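Local coordinates for DNA helicase RecQ (Deinococcus radiodurans, PDB 4Q48), which probably couples ATP hydrolysis to the unwinding of duplex DNA, translocating 3'-5', the chain here being the catalytic core of a longer protein, at residues A[18-23]-A[56-61]; A[46-51]-A[179-184]; A[71-76]-A[144-149]; A[87-92]-A[114-119]; A[304-309]-A[330-335]. All coordinates share one frame; numbering follows the deposited sequence.

In the fold
Four of the five contacts belong to the first RecA-like domain, and interaction 5 stands apart in the second, with its centre about 21 Å from that of interaction 2. Interactions 1 and 2 share helix 50-62, which carries the P-loop residues K52 and S53 that bind ADP; no nucleotide occupies the site in this model. Interaction 3 touches interaction 2 where T180 OG1 meets H148 ND1 at 2.9 Å, with a probable hydrogen bond. Interaction 4, at the far edge of the same parallel sheet, reaches interaction 1 through Y119 OH, 3.1 Å from Y56 OH. The nearest atoms of interactions 4 and 5 are about 22 Å apart.

Interaction 1: A[18-23]-A[56-61]; sequences TIWGYP and YQLPSL
W20 points the far rim of its indole at helix 50-62 and drops into a shallow notch formed by Q57, L58 and L61. The benzene part of the ring does the touching, edge first: CH2 lies 3.7 Å from Q57 CB, which sits in the plane of the ring, and CZ2 comes 3.1 Å from Q57 OE1. The amide does not lie flat against the indole, since the two planes are turned 57° apart. The same CH2 also approaches L58 CB at 4.3 Å, and the neighbouring corner CZ3 brushes L61 CD1 at 4.4 Å. A second, smaller bump completes the fit. I19 and L61 reach for each other tip to tip, with I19 CD1 3.5 Å from L61 CD1, so that the leucine methyl is flanked by an isoleucine end and an indole edge.

The shape of Q57 defines the wall of the notch. Its CG stands anti to the carbonyl carbon (chi1 -72°) and the chain then runs extended, which carries the amide obliquely across the indole rim; NE2 is hydrogen-bonded to the hydroxyl of Y119, leaving OE1 as the end that meets W20. L58 and L61 also pack on L15 of helix 10-20.

After W20 the chain leaves the helix at G21, whose positive phi suits glycine, and reaches Y22, which binds ADP and makes a cation-pi contact with R26. The arrangement is thus the N-terminal helix of a RecQ helicase docked on the helix that follows the P-loop, next to the nucleotide site.

Interaction 2: A[46-51]-A[179-184]; sequences MPTGGG and LTATAD
M46 and A181 meet where the P-loop (helicase motif I) leaves its strand beside the Thr-Ala-Thr sequence characteristic of helicase motif III. The two loops touch mainly through backbone, because the larger side chains turn from each other. M46 starts off away from 179-184 and runs toward K52 and Q29 of the ADP site, while T180 leaves its own backbone in a direction away from 46-51. What remains between them is the small methyl of A181. Its CB lies 3.2 Å from M46 O, and the same carbonyl is approached by A181 CA at 3.1 Å in a CA-H...O contact.

T48 touches the same methyl from another side. With OG1 anti to the carbonyl carbon (chi1 -47°), its hydroxyl, not CG2, is the branch that meets A181 CB, 3.7 Å away. A direct bond joins the loops too: M46 N donates to T180 O at 2.8 Å, nearly along the C=O axis.

T180 serves the motif III turn with its hydroxyl, which pairs with H148 of the DEAH sequence. The same oxygen closes an ST turn, accepting the backbone N-H of T182, with T182 N 3.1 Å from T180 OG1.

Interaction 3: A[71-76]-A[144-149]; sequences SPLIAL and IDEAHC
E146 lays its carboxylate across P72 and L73, the glutamate of the DEAH box thereby resting on the Ser-Pro-Leu turn that fits helicase motif Ia. The glutamate backbone has left-handed helical angles, with phi and psi both positive, and its side chain bends at chi2 (140°), which swings the carboxylate sidelong onto the turn. OE1 comes 3.4 Å from P72 CD, while OE2 lies 3.1 Å from L73 CD1; the leucine runs at about a right angle to the glutamate.

L73 can do this because its CG stands anti to the carbonyl carbon (chi1 -43°), which brings CG and CD1 up against both carboxylate oxygens. These are apolar flanks to a polar group, and no hydrogen bond joins the two segments. If L73 gave way to an alanine, the carboxylate of E146 would probably lose the flank that CG and CD1 provide and be freer to turn.

Each side is braced internally. S71 OG accepts from L73 N at 3.1 Å in an ST turn, which fixes the bend that presents P72 and L73. On the other side D145 OD1 uses its anti lone pair to accept from E146 N at 2.7 Å, and the same oxygen forms a salt bridge with K52 of the P-loop.

In the fold, the contact sits at the C-terminal ends of neighbouring parallel strands 66-70 and 139-145, with D145 paired to V70 and I144 to strand 176-180. Helix 74-84 starts just after L73, and R158 and Y161 pack on both P72 and C149.

Interaction 4: A[87-92]-A[114-119]; sequences NGVRAA and DLDLLY
R90 and D116 hold the start of this strand pair together through four hydrogen bonds, two of them part of a salt bridge. The arginine grips the carboxylate side-on: NE donates to D116 OD2 at 2.9 Å and NH2 to D116 OD1 at 3.1 Å. Both nitrogens come from above the carboxylate plane, which stands 61° from the guanidinium. D116 OD2 accepts a second hydrogen bond, from R90 N, also at 2.9 Å, on its anti lone pair, so one oxygen is shared between the backbone and the side chain of the same arginine. R90 returns the favour with its carbonyl: R90 O accepts from D116 N at 2.7 Å and from L117 N at 3.1 Å. A bend of the arginine at chi3 (-87°) lets the guanidinium lie with one face over the backbone of D114 and L115.

Beyond this knot the strands pair in parallel. A92 N donates weakly to L117 O, and Y119 N gives its hydrogen to A92 O at 2.9 Å, while the hydroxyl of Y119 finds Y56 and Q57. The two alanines pack against leucines: A91 CB meets L117 CB at 3.8 Å on the face toward helix 74-84, and A92 packs on L115 and L118 beneath helix 100-111.

Replacing D116 by an alanine would probably leave the R90 guanidinium without its salt-bridge partner and R90 N without its acceptor, freeing the arginine to turn.

The salt bridge and one backbone N-H thus converge on the D116 carboxylate, while R90 O takes two more backbone N-H groups, pinning the chain where strands 91-94 and 117-120 of the beta-alpha-beta unit begin.

Interaction 5: A[304-309]-A[330-335]; sequences NVRFVA and DGLPST
A beta-alpha-beta unit of the second RecA-like domain, strand 305-310, helix 317-324 and strand 334-340, closes here, with R306 bonded to T335 and D330. T335 N donates to R306 O at 3.1 Å and T335 O accepts from V308 N at 3.0 Å, the two bonds flanking the parallel pair F307 with T335. The hydroxyl of T335 turns elsewhere, to H234.

R306 sets off away from 330-335, but bends at chi2 (-47°) and chi3 bring its guanidinium back along the incoming chain. There it forms a salt bridge with D330, in the sequence that fits the end of helicase motif VI. The carboxylate stands at the edge of the guanidinium, their planes 40° apart. R306 NH2 is modelled so near D330 OD2 that the length itself is doubtful; the second bond, from NH1 to OD1, is weak. N304 O lies over one face of the guanidinium and L332 C over the opposite one, so backbone sandwiches the charged group. P333 O also comes 3.3 Å from R306 CD.

D330 has a further task. Its OD1 closes an Asx turn by accepting from L332 N at 3.1 Å, met from above the carboxylate plane.

Interaction 1: A[18-23]-A[56-61]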
# COMPACT_ATOMS: atom_id res chain seq x y z
N THR A 18 0.89 -20.96 -22.85
CA THR A 18 1.80 -22.10 -22.99
C THR A 18 2.72 -22.20 -21.76
O THR A 18 3.47 -23.18 -21.62
CB THR A 18 2.67 -22.03 -24.28
OG1 THR A 18 3.25 -23.32 -24.54
CG2 THR A 18 3.81 -21.03 -24.13
N ILE A 19 2.66 -21.20 -20.89
CA ILE A 19 3.50 -21.17 -19.69
C ILE A 19 2.72 -20.95 -18.40
O ILE A 19 2.86 -21.72 -17.46
CB ILE A 19 4.61 -20.09 -19.84
CG1 ILE A 19 5.59 -20.53 -20.93
CG2 ILE A 19 5.38 -19.91 -18.54
CD1 ILE A 19 6.53 -19.45 -21.37
N TRP A 20 1.89 -19.91 -18.35
CA TRP A 20 1.20 -19.55 -17.10
C TRP A 20 -0.11 -20.33 -16.92
O TRP A 20 -0.46 -20.74 -15.81
CB TRP A 20 0.90 -18.05 -17.07
CG TRP A 20 1.89 -17.20 -16.34
CD1 TRP A 20 1.81 -16.75 -15.05
CD2 TRP A 20 3.11 -16.69 -16.86
NE1 TRP A 20 2.90 -15.98 -14.75
CE2 TRP A 20 3.72 -15.93 -15.84
CE3 TRP A 20 3.75 -16.79 -18.10
CZ2 TRP A 20 4.94 -15.28 -16.02
CZ3 TRP A 20 4.96 -16.15 -18.28
CH2 TRP A 20 5.55 -15.40 -17.25
N GLY A 21 -0.80 -20.55 -18.03
CA GLY A 21 -2.10 -21.19 -18.05
C GLY A 21 -3.32 -20.27 -17.92
O GLY A 21 -4.41 -20.75 -17.62
N TYR A 22 -3.15 -18.97 -18.16
CA TYR A 22 -4.28 -18.05 -18.19
C TYR A 22 -4.56 -17.74 -19.67
O TYR A 22 -3.62 -17.55 -20.43
CB TYR A 22 -4.03 -16.71 -17.45
CG TYR A 22 -3.51 -16.73 -16.03
CD1 TYR A 22 -3.72 -17.82 -15.18
CD2 TYR A 22 -2.82 -15.62 -15.52
CE1 TYR A 22 -3.23 -17.81 -13.86
CE2 TYR A 22 -2.33 -15.60 -14.21
CZ TYR A 22 -2.54 -16.69 -13.39
OH TYR A 22 -2.04 -16.66 -12.10
N PRO A 23 -5.85 -17.70 -20.08
CA PRO A 23 -6.18 -17.58 -21.51
C PRO A 23 -6.12 -16.14 -22.01
O PRO A 23 -6.10 -15.94 -23.22
CB PRO A 23 -7.62 -18.11 -21.59
CG PRO A 23 -7.81 -18.91 -20.32
CD PRO A 23 -7.00 -18.16 -19.29
N TYR A 56 6.92 -8.45 -15.67
CA TYR A 56 8.28 -8.35 -16.15
C TYR A 56 8.77 -9.67 -16.71
O TYR A 56 9.59 -9.69 -17.62
CB TYR A 56 9.23 -7.84 -15.07
CG TYR A 56 9.33 -8.67 -13.83
CD1 TYR A 56 10.07 -9.85 -13.80
CD2 TYR A 56 8.71 -8.26 -12.65
CE1 TYR A 56 10.16 -10.61 -12.64
CE2 TYR A 56 8.80 -9.01 -11.49
CZ TYR A 56 9.52 -10.18 -11.48
OH TYR A 56 9.61 -10.91 -10.31
N GLN A 57 8.27 -10.78 -16.17
CA GLN A 57 8.68 -12.10 -16.61
C GLN A 57 8.29 -12.36 -18.06
O GLN A 57 9.07 -12.88 -18.85
CB GLN A 57 8.05 -13.16 -15.72
CG GLN A 57 8.64 -13.23 -14.34
CD GLN A 57 7.86 -14.14 -13.43
OE1 GLN A 57 6.66 -14.35 -13.61
NE2 GLN A 57 8.53 -14.72 -12.46
N LEU A 58 7.07 -11.96 -18.41
CA LEU A 58 6.57 -12.17 -19.75
C LEU A 58 7.29 -11.24 -20.74
O LEU A 58 7.77 -11.70 -21.77
CB LEU A 58 5.04 -11.97 -19.78
CG LEU A 58 4.26 -12.26 -21.05
CD1 LEU A 58 4.80 -13.48 -21.76
CD2 LEU A 58 2.81 -12.48 -20.69
N PRO A 59 7.37 -9.92 -20.43
CA PRO A 59 8.22 -9.10 -21.30
C PRO A 59 9.66 -9.63 -21.42
O PRO A 59 10.23 -9.54 -22.51
CB PRO A 59 8.19 -7.73 -20.62
CG PRO A 59 6.91 -7.71 -19.87
CD PRO A 59 6.71 -9.11 -19.39
N SER A 60 10.24 -10.16 -20.35
CA SER A 60 11.59 -10.72 -20.45
C SER A 60 11.62 -11.88 -21.47
O SER A 60 12.62 -12.08 -22.18
CB SER A 60 12.12 -11.16 -19.09
OG SER A 60 12.19 -10.06 -18.17
N LEU A 61 10.53 -12.61 -21.58
CA LEU A 61 10.48 -13.68 -22.57
C LEU A 61 10.25 -13.13 -23.98
O LEU A 61 10.66 -13.74 -24.98
CB LEU A 61 9.39 -14.69 -22.24
CG LEU A 61 9.62 -15.52 -20.98
CD1 LEU A 61 8.55 -16.59 -20.86
CD2 LEU A 61 11.03 -16.10 -20.91

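Interaction 2: A[46-51]-A[179-184]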
# COMPACT_ATOMS: atom_id res chain seq x y z
N MET A 46 0.44 -3.05 -7.92
CA MET A 46 -0.47 -4.19 -7.83
C MET A 46 -0.43 -4.87 -6.48
O MET A 46 0.59 -4.84 -5.79
CB MET A 46 -0.14 -5.21 -8.92
CG MET A 46 -0.62 -4.80 -10.30
SD MET A 46 -0.76 -6.15 -11.49
CE MET A 46 -1.11 -7.54 -10.42
N PRO A 47 -1.52 -5.52 -6.10
CA PRO A 47 -1.41 -6.44 -4.96
C PRO A 47 -0.36 -7.53 -5.27
O PRO A 47 -0.09 -7.82 -6.46
CB PRO A 47 -2.81 -7.04 -4.82
CG PRO A 47 -3.58 -6.64 -6.05
CD PRO A 47 -2.86 -5.51 -6.72
N THR A 48 0.20 -8.16 -4.24
CA THR A 48 1.17 -9.23 -4.48
C THR A 48 0.51 -10.44 -5.14
O THR A 48 -0.65 -10.77 -4.86
CB THR A 48 1.83 -9.64 -3.18
OG1 THR A 48 2.24 -8.45 -2.48
CG2 THR A 48 3.05 -10.48 -3.47
N GLY A 49 1.24 -11.08 -6.06
CA GLY A 49 0.74 -12.24 -6.77
C GLY A 49 1.51 -12.50 -8.06
O GLY A 49 2.14 -11.59 -8.61
N GLY A 50 1.46 -13.73 -8.54
CA GLY A 50 2.18 -14.11 -9.74
C GLY A 50 1.67 -13.41 -11.00
O GLY A 50 2.18 -13.65 -12.10
N GLY A 51 0.64 -12.57 -10.82
CA GLY A 51 0.12 -11.73 -11.88
C GLY A 51 1.02 -10.50 -11.96
O GLY A 51 1.38 -10.05 -13.05
N LEU A 179 7.72 -2.10 -10.00
CA LEU A 179 6.45 -2.61 -9.52
C LEU A 179 6.38 -2.56 -8.00
O LEU A 179 7.38 -2.82 -7.32
CB LEU A 179 6.24 -4.04 -10.02
CG LEU A 179 6.65 -4.33 -11.47
CD1 LEU A 179 8.06 -4.93 -11.49
CD2 LEU A 179 5.65 -5.24 -12.15
N THR A 180 5.24 -2.15 -7.46
CA THR A 180 5.10 -2.15 -6.01
C THR A 180 3.69 -2.56 -5.57
O THR A 180 2.73 -2.50 -6.34
CB THR A 180 5.46 -0.76 -5.38
OG1 THR A 180 5.41 -0.85 -3.95
CG2 THR A 180 4.52 0.33 -5.88
N ALA A 181 3.58 -2.97 -4.31
CA ALA A 181 2.31 -3.36 -3.71
C ALA A 181 1.92 -2.35 -2.65
O ALA A 181 0.83 -2.42 -2.08
CB ALA A 181 2.37 -4.76 -3.13
N THR A 182 2.81 -1.40 -2.37
CA THR A 182 2.49 -0.39 -1.39
C THR A 182 2.62 0.94 -2.12
O THR A 182 3.72 1.44 -2.37
CB THR A 182 3.41 -0.43 -0.17
OG1 THR A 182 4.50 0.50 -0.35
CG2 THR A 182 3.94 -1.86 0.05
N ALA A 183 1.47 1.55 -2.35
CA ALA A 183 1.37 2.69 -3.25
C ALA A 183 1.07 4.01 -2.54
O ALA A 183 0.31 4.84 -3.06
CB ALA A 183 0.32 2.40 -4.32
N ASP A 184 1.63 4.19 -1.35
CA ASP A 184 1.62 5.48 -0.65
C ASP A 184 1.92 6.65 -1.61
O ASP A 184 2.81 6.57 -2.46
CB ASP A 184 2.61 5.44 0.52
CG ASP A 184 2.30 6.48 1.57
OD1 ASP A 184 1.48 7.37 1.31
OD2 ASP A 184 2.88 6.41 2.68

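Interaction 3: A[71-76]-A[144-149]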
# COMPACT_ATOMS: atom_id res chain seq x y z
N SER A 71 15.69 -7.18 -6.59
CA SER A 71 14.89 -7.47 -5.40
C SER A 71 15.77 -7.73 -4.16
O SER A 71 16.82 -8.39 -4.25
CB SER A 71 13.95 -8.66 -5.63
OG SER A 71 13.46 -9.18 -4.40
N PRO A 72 15.33 -7.23 -3.01
CA PRO A 72 15.99 -7.47 -1.72
C PRO A 72 15.71 -8.86 -1.14
O PRO A 72 16.51 -9.35 -0.34
CB PRO A 72 15.42 -6.38 -0.83
CG PRO A 72 14.21 -5.83 -1.54
CD PRO A 72 14.06 -6.50 -2.85
N LEU A 73 14.60 -9.48 -1.54
CA LEU A 73 14.17 -10.75 -0.94
C LEU A 73 15.00 -11.93 -1.42
O LEU A 73 14.52 -12.81 -2.14
CB LEU A 73 12.69 -11.00 -1.27
CG LEU A 73 11.73 -9.80 -1.15
CD1 LEU A 73 10.32 -10.16 -1.59
CD2 LEU A 73 11.72 -9.28 0.28
N ILE A 74 16.26 -11.98 -0.98
CA ILE A 74 17.18 -12.98 -1.48
C ILE A 74 16.90 -14.31 -0.78
O ILE A 74 17.11 -15.38 -1.35
CB ILE A 74 18.68 -12.54 -1.29
CG1 ILE A 74 19.17 -12.72 0.15
CG2 ILE A 74 18.87 -11.10 -1.73
CD1 ILE A 74 20.56 -12.12 0.38
N ALA A 75 16.37 -14.21 0.44
CA ALA A 75 15.92 -15.38 1.19
C ALA A 75 14.71 -16.01 0.49
O ALA A 75 14.61 -17.24 0.37
CB ALA A 75 15.59 -15.00 2.64
N LEU A 76 13.78 -15.16 0.06
CA LEU A 76 12.61 -15.61 -0.69
C LEU A 76 13.01 -16.10 -2.07
O LEU A 76 12.45 -17.09 -2.56
CB LEU A 76 11.58 -14.47 -0.84
CG LEU A 76 10.36 -14.72 -1.75
CD1 LEU A 76 9.60 -16.00 -1.38
CD2 LEU A 76 9.40 -13.52 -1.77
N ILE A 144 12.55 -3.35 -11.44
CA ILE A 144 12.77 -3.04 -10.03
C ILE A 144 11.51 -3.42 -9.22
O ILE A 144 10.49 -2.73 -9.26
CB ILE A 144 13.13 -1.56 -9.83
CG1 ILE A 144 14.49 -1.25 -10.47
CG2 ILE A 144 13.27 -1.22 -8.38
CD1 ILE A 144 14.40 -0.54 -11.82
N ASP A 145 11.58 -4.57 -8.55
CA ASP A 145 10.48 -5.04 -7.72
C ASP A 145 10.60 -4.45 -6.32
O ASP A 145 11.72 -4.19 -5.85
CB ASP A 145 10.42 -6.57 -7.62
CG ASP A 145 9.00 -7.08 -7.40
OD1 ASP A 145 8.18 -6.32 -6.82
OD2 ASP A 145 8.70 -8.23 -7.81
N GLU A 146 9.45 -4.25 -5.69
CA GLU A 146 9.37 -3.52 -4.43
C GLU A 146 10.05 -2.16 -4.49
O GLU A 146 10.86 -1.83 -3.63
CB GLU A 146 9.95 -4.35 -3.29
CG GLU A 146 8.91 -5.31 -2.71
CD GLU A 146 9.49 -6.65 -2.40
OE1 GLU A 146 10.65 -6.88 -2.81
OE2 GLU A 146 8.81 -7.47 -1.75
N ALA A 147 9.68 -1.38 -5.52
CA ALA A 147 10.31 -0.10 -5.80
C ALA A 147 10.22 0.90 -4.65
O ALA A 147 10.99 1.87 -4.56
CB ALA A 147 9.71 0.50 -7.05
N HIS A 148 9.24 0.68 -3.77
CA HIS A 148 8.96 1.59 -2.68
C HIS A 148 10.18 1.81 -1.78
O HIS A 148 10.31 2.87 -1.17
CB HIS A 148 7.80 1.07 -1.84
CG HIS A 148 7.99 -0.34 -1.35
ND1 HIS A 148 7.31 -1.41 -1.88
CD2 HIS A 148 8.78 -0.84 -0.37
CE1 HIS A 148 7.67 -2.52 -1.25
NE2 HIS A 148 8.56 -2.20 -0.32
N CYS A 149 11.10 0.85 -1.76
CA CYS A 149 12.22 0.91 -0.83
C CYS A 149 13.14 2.11 -1.02
O CYS A 149 13.94 2.41 -0.14
CB CYS A 149 13.06 -0.36 -0.92
SG CYS A 149 12.35 -1.79 -0.11

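Interaction 4: A[87-92]-A[114-119]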
# COMPACT_ATOMS: atom_id res chain seq x y z
N ASN A 87 8.61 -24.57 -15.68
CA ASN A 87 7.70 -24.09 -16.69
C ASN A 87 8.44 -24.07 -18.02
O ASN A 87 7.85 -24.08 -19.10
CB ASN A 87 7.18 -22.67 -16.33
CG ASN A 87 6.72 -22.55 -14.86
OD1 ASN A 87 6.40 -23.54 -14.20
ND2 ASN A 87 6.68 -21.31 -14.35
N GLY A 88 9.77 -24.10 -17.93
CA GLY A 88 10.64 -24.07 -19.10
C GLY A 88 11.60 -22.89 -19.01
O GLY A 88 12.68 -22.91 -19.60
N VAL A 89 11.22 -21.88 -18.24
CA VAL A 89 11.98 -20.65 -18.12
C VAL A 89 13.34 -20.81 -17.41
O VAL A 89 13.46 -21.45 -16.36
CB VAL A 89 11.13 -19.60 -17.38
CG1 VAL A 89 11.86 -18.27 -17.27
CG2 VAL A 89 9.75 -19.47 -18.05
N ARG A 90 14.37 -20.21 -18.01
CA ARG A 90 15.72 -20.29 -17.46
C ARG A 90 15.97 -19.06 -16.57
O ARG A 90 15.85 -17.93 -17.05
CB ARG A 90 16.74 -20.37 -18.59
CG ARG A 90 16.27 -21.21 -19.79
CD ARG A 90 17.15 -20.97 -20.99
NE ARG A 90 16.67 -19.82 -21.75
CZ ARG A 90 17.34 -19.24 -22.74
NH1 ARG A 90 18.53 -19.71 -23.11
NH2 ARG A 90 16.83 -18.19 -23.36
N ALA A 91 16.29 -19.27 -15.30
CA ALA A 91 16.54 -18.15 -14.41
C ALA A 91 17.60 -18.50 -13.38
O ALA A 91 17.88 -19.67 -13.14
CB ALA A 91 15.28 -17.72 -13.73
N ALA A 92 18.15 -17.48 -12.72
CA ALA A 92 19.25 -17.74 -11.81
C ALA A 92 19.35 -16.65 -10.77
O ALA A 92 18.63 -15.66 -10.85
CB ALA A 92 20.53 -17.86 -12.58
N ASP A 114 22.16 -17.27 -21.81
CA ASP A 114 21.58 -18.53 -21.37
C ASP A 114 20.42 -18.37 -20.37
O ASP A 114 19.75 -19.35 -20.03
CB ASP A 114 22.67 -19.37 -20.69
CG ASP A 114 23.41 -20.28 -21.65
OD1 ASP A 114 22.99 -20.41 -22.83
OD2 ASP A 114 24.41 -20.88 -21.17
N LEU A 115 20.18 -17.16 -19.89
CA LEU A 115 19.13 -16.95 -18.90
C LEU A 115 17.99 -16.14 -19.51
O LEU A 115 18.17 -15.38 -20.49
CB LEU A 115 19.67 -16.23 -17.67
CG LEU A 115 21.00 -16.81 -17.18
CD1 LEU A 115 21.54 -16.08 -15.95
CD2 LEU A 115 20.88 -18.29 -16.94
N ASP A 116 16.79 -16.37 -19.00
CA ASP A 116 15.67 -15.54 -19.36
C ASP A 116 15.49 -14.48 -18.30
O ASP A 116 15.08 -13.35 -18.56
CB ASP A 116 14.42 -16.37 -19.51
CG ASP A 116 14.51 -17.32 -20.65
OD1 ASP A 116 14.55 -16.83 -21.81
OD2 ASP A 116 14.51 -18.55 -20.38
N LEU A 117 15.80 -14.88 -17.07
CA LEU A 117 15.68 -14.00 -15.93
C LEU A 117 16.90 -14.12 -15.06
O LEU A 117 17.45 -15.20 -14.89
CB LEU A 117 14.43 -14.32 -15.10
CG LEU A 117 13.12 -14.13 -15.84
CD1 LEU A 117 12.03 -14.85 -15.10
CD2 LEU A 117 12.84 -12.65 -15.99
N LEU A 118 17.36 -12.99 -14.55
CA LEU A 118 18.39 -12.98 -13.55
C LEU A 118 17.91 -12.19 -12.34
O LEU A 118 17.65 -10.98 -12.41
CB LEU A 118 19.67 -12.39 -14.10
CG LEU A 118 20.73 -12.38 -13.00
CD1 LEU A 118 21.15 -13.80 -12.68
CD2 LEU A 118 21.92 -11.56 -13.39
N TYR A 119 17.77 -12.89 -11.23
CA TYR A 119 17.42 -12.25 -9.97
C TYR A 119 18.70 -11.82 -9.25
O TYR A 119 19.60 -12.63 -9.02
CB TYR A 119 16.56 -13.21 -9.12
CG TYR A 119 15.13 -13.34 -9.63
CD1 TYR A 119 14.77 -14.31 -10.56
CD2 TYR A 119 14.16 -12.45 -9.21
CE1 TYR A 119 13.46 -14.40 -11.02
CE2 TYR A 119 12.87 -12.54 -9.65
CZ TYR A 119 12.52 -13.50 -10.55
OH TYR A 119 11.20 -13.53 -10.97

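Interaction 5: A[304-309]-A[330-335]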
# COMPACT_ATOMS: atom_id res chain seq x y z
N ASN A 304 -10.02 -20.61 2.48
CA ASN A 304 -11.31 -20.95 3.04
C ASN A 304 -11.70 -19.95 4.17
O ASN A 304 -12.61 -20.22 4.98
CB ASN A 304 -11.16 -22.40 3.54
CG ASN A 304 -12.46 -23.08 3.86
OD1 ASN A 304 -13.49 -22.84 3.24
ND2 ASN A 304 -12.42 -23.95 4.85
N VAL A 305 -10.98 -18.83 4.26
CA VAL A 305 -11.05 -17.94 5.44
C VAL A 305 -12.22 -16.95 5.42
O VAL A 305 -12.30 -16.03 4.61
CB VAL A 305 -9.73 -17.13 5.60
CG1 VAL A 305 -9.88 -16.09 6.68
CG2 VAL A 305 -8.55 -18.05 5.91
N ARG A 306 -13.10 -17.10 6.41
CA ARG A 306 -14.39 -16.43 6.40
C ARG A 306 -14.40 -15.07 7.09
O ARG A 306 -15.27 -14.25 6.80
CB ARG A 306 -15.42 -17.35 7.06
CG ARG A 306 -16.10 -18.23 6.06
CD ARG A 306 -16.53 -17.40 4.89
NE ARG A 306 -16.48 -18.19 3.68
CZ ARG A 306 -15.53 -18.07 2.75
NH1 ARG A 306 -14.63 -17.13 2.84
NH2 ARG A 306 -15.55 -18.85 1.70
N PHE A 307 -13.46 -14.82 8.00
CA PHE A 307 -13.34 -13.49 8.58
C PHE A 307 -11.93 -13.15 9.06
O PHE A 307 -11.11 -14.03 9.38
CB PHE A 307 -14.32 -13.31 9.73
CG PHE A 307 -13.99 -14.11 10.99
CD1 PHE A 307 -14.53 -15.38 11.19
CD2 PHE A 307 -13.22 -13.56 11.99
CE1 PHE A 307 -14.27 -16.07 12.34
CE2 PHE A 307 -12.96 -14.26 13.16
CZ PHE A 307 -13.48 -15.52 13.33
N VAL A 308 -11.64 -11.85 9.07
CA VAL A 308 -10.48 -11.34 9.77
C VAL A 308 -10.91 -10.28 10.76
O VAL A 308 -11.49 -9.25 10.38
CB VAL A 308 -9.42 -10.78 8.83
CG1 VAL A 308 -8.44 -9.95 9.60
CG2 VAL A 308 -8.68 -11.92 8.17
N ALA A 309 -10.59 -10.53 12.02
CA ALA A 309 -10.93 -9.65 13.12
C ALA A 309 -9.73 -8.87 13.61
O ALA A 309 -8.68 -9.46 13.90
CB ALA A 309 -11.54 -10.45 14.26
N ASP A 330 -11.18 -17.62 -1.59
CA ASP A 330 -11.96 -18.53 -2.43
C ASP A 330 -13.07 -17.78 -3.18
O ASP A 330 -13.94 -18.41 -3.78
CB ASP A 330 -12.56 -19.63 -1.58
CG ASP A 330 -13.49 -19.09 -0.47
OD1 ASP A 330 -13.63 -17.84 -0.32
OD2 ASP A 330 -14.08 -19.94 0.24
N GLY A 331 -12.97 -16.46 -3.21
CA GLY A 331 -13.93 -15.61 -3.90
C GLY A 331 -15.29 -15.45 -3.23
O GLY A 331 -16.12 -14.64 -3.68
N LEU A 332 -15.52 -16.19 -2.15
CA LEU A 332 -16.81 -16.17 -1.45
C LEU A 332 -16.89 -15.05 -0.38
O LEU A 332 -15.86 -14.46 -0.03
CB LEU A 332 -17.06 -17.55 -0.85
CG LEU A 332 -17.17 -18.69 -1.87
CD1 LEU A 332 -17.04 -19.99 -1.16
CD2 LEU A 332 -18.51 -18.60 -2.55
N PRO A 333 -18.12 -14.71 0.10
CA PRO A 333 -18.25 -13.60 1.05
C PRO A 333 -17.43 -13.78 2.33
O PRO A 333 -17.43 -14.87 2.92
CB PRO A 333 -19.74 -13.60 1.39
CG PRO A 333 -20.40 -14.18 0.21
CD PRO A 333 -19.44 -15.25 -0.28
N SER A 334 -16.73 -12.74 2.74
CA SER A 334 -16.01 -12.77 3.99
C SER A 334 -16.10 -11.39 4.59
O SER A 334 -16.36 -10.43 3.88
CB SER A 334 -14.57 -13.21 3.78
OG SER A 334 -14.53 -14.52 3.28
N THR A 335 -15.92 -11.31 5.91
CA THR A 335 -16.03 -10.05 6.63
C THR A 335 -14.70 -9.64 7.22
O THR A 335 -14.00 -10.46 7.81
CB THR A 335 -17.01 -10.12 7.81
OG1 THR A 335 -18.22 -10.81 7.45
CG2 THR A 335 -17.27 -8.71 8.35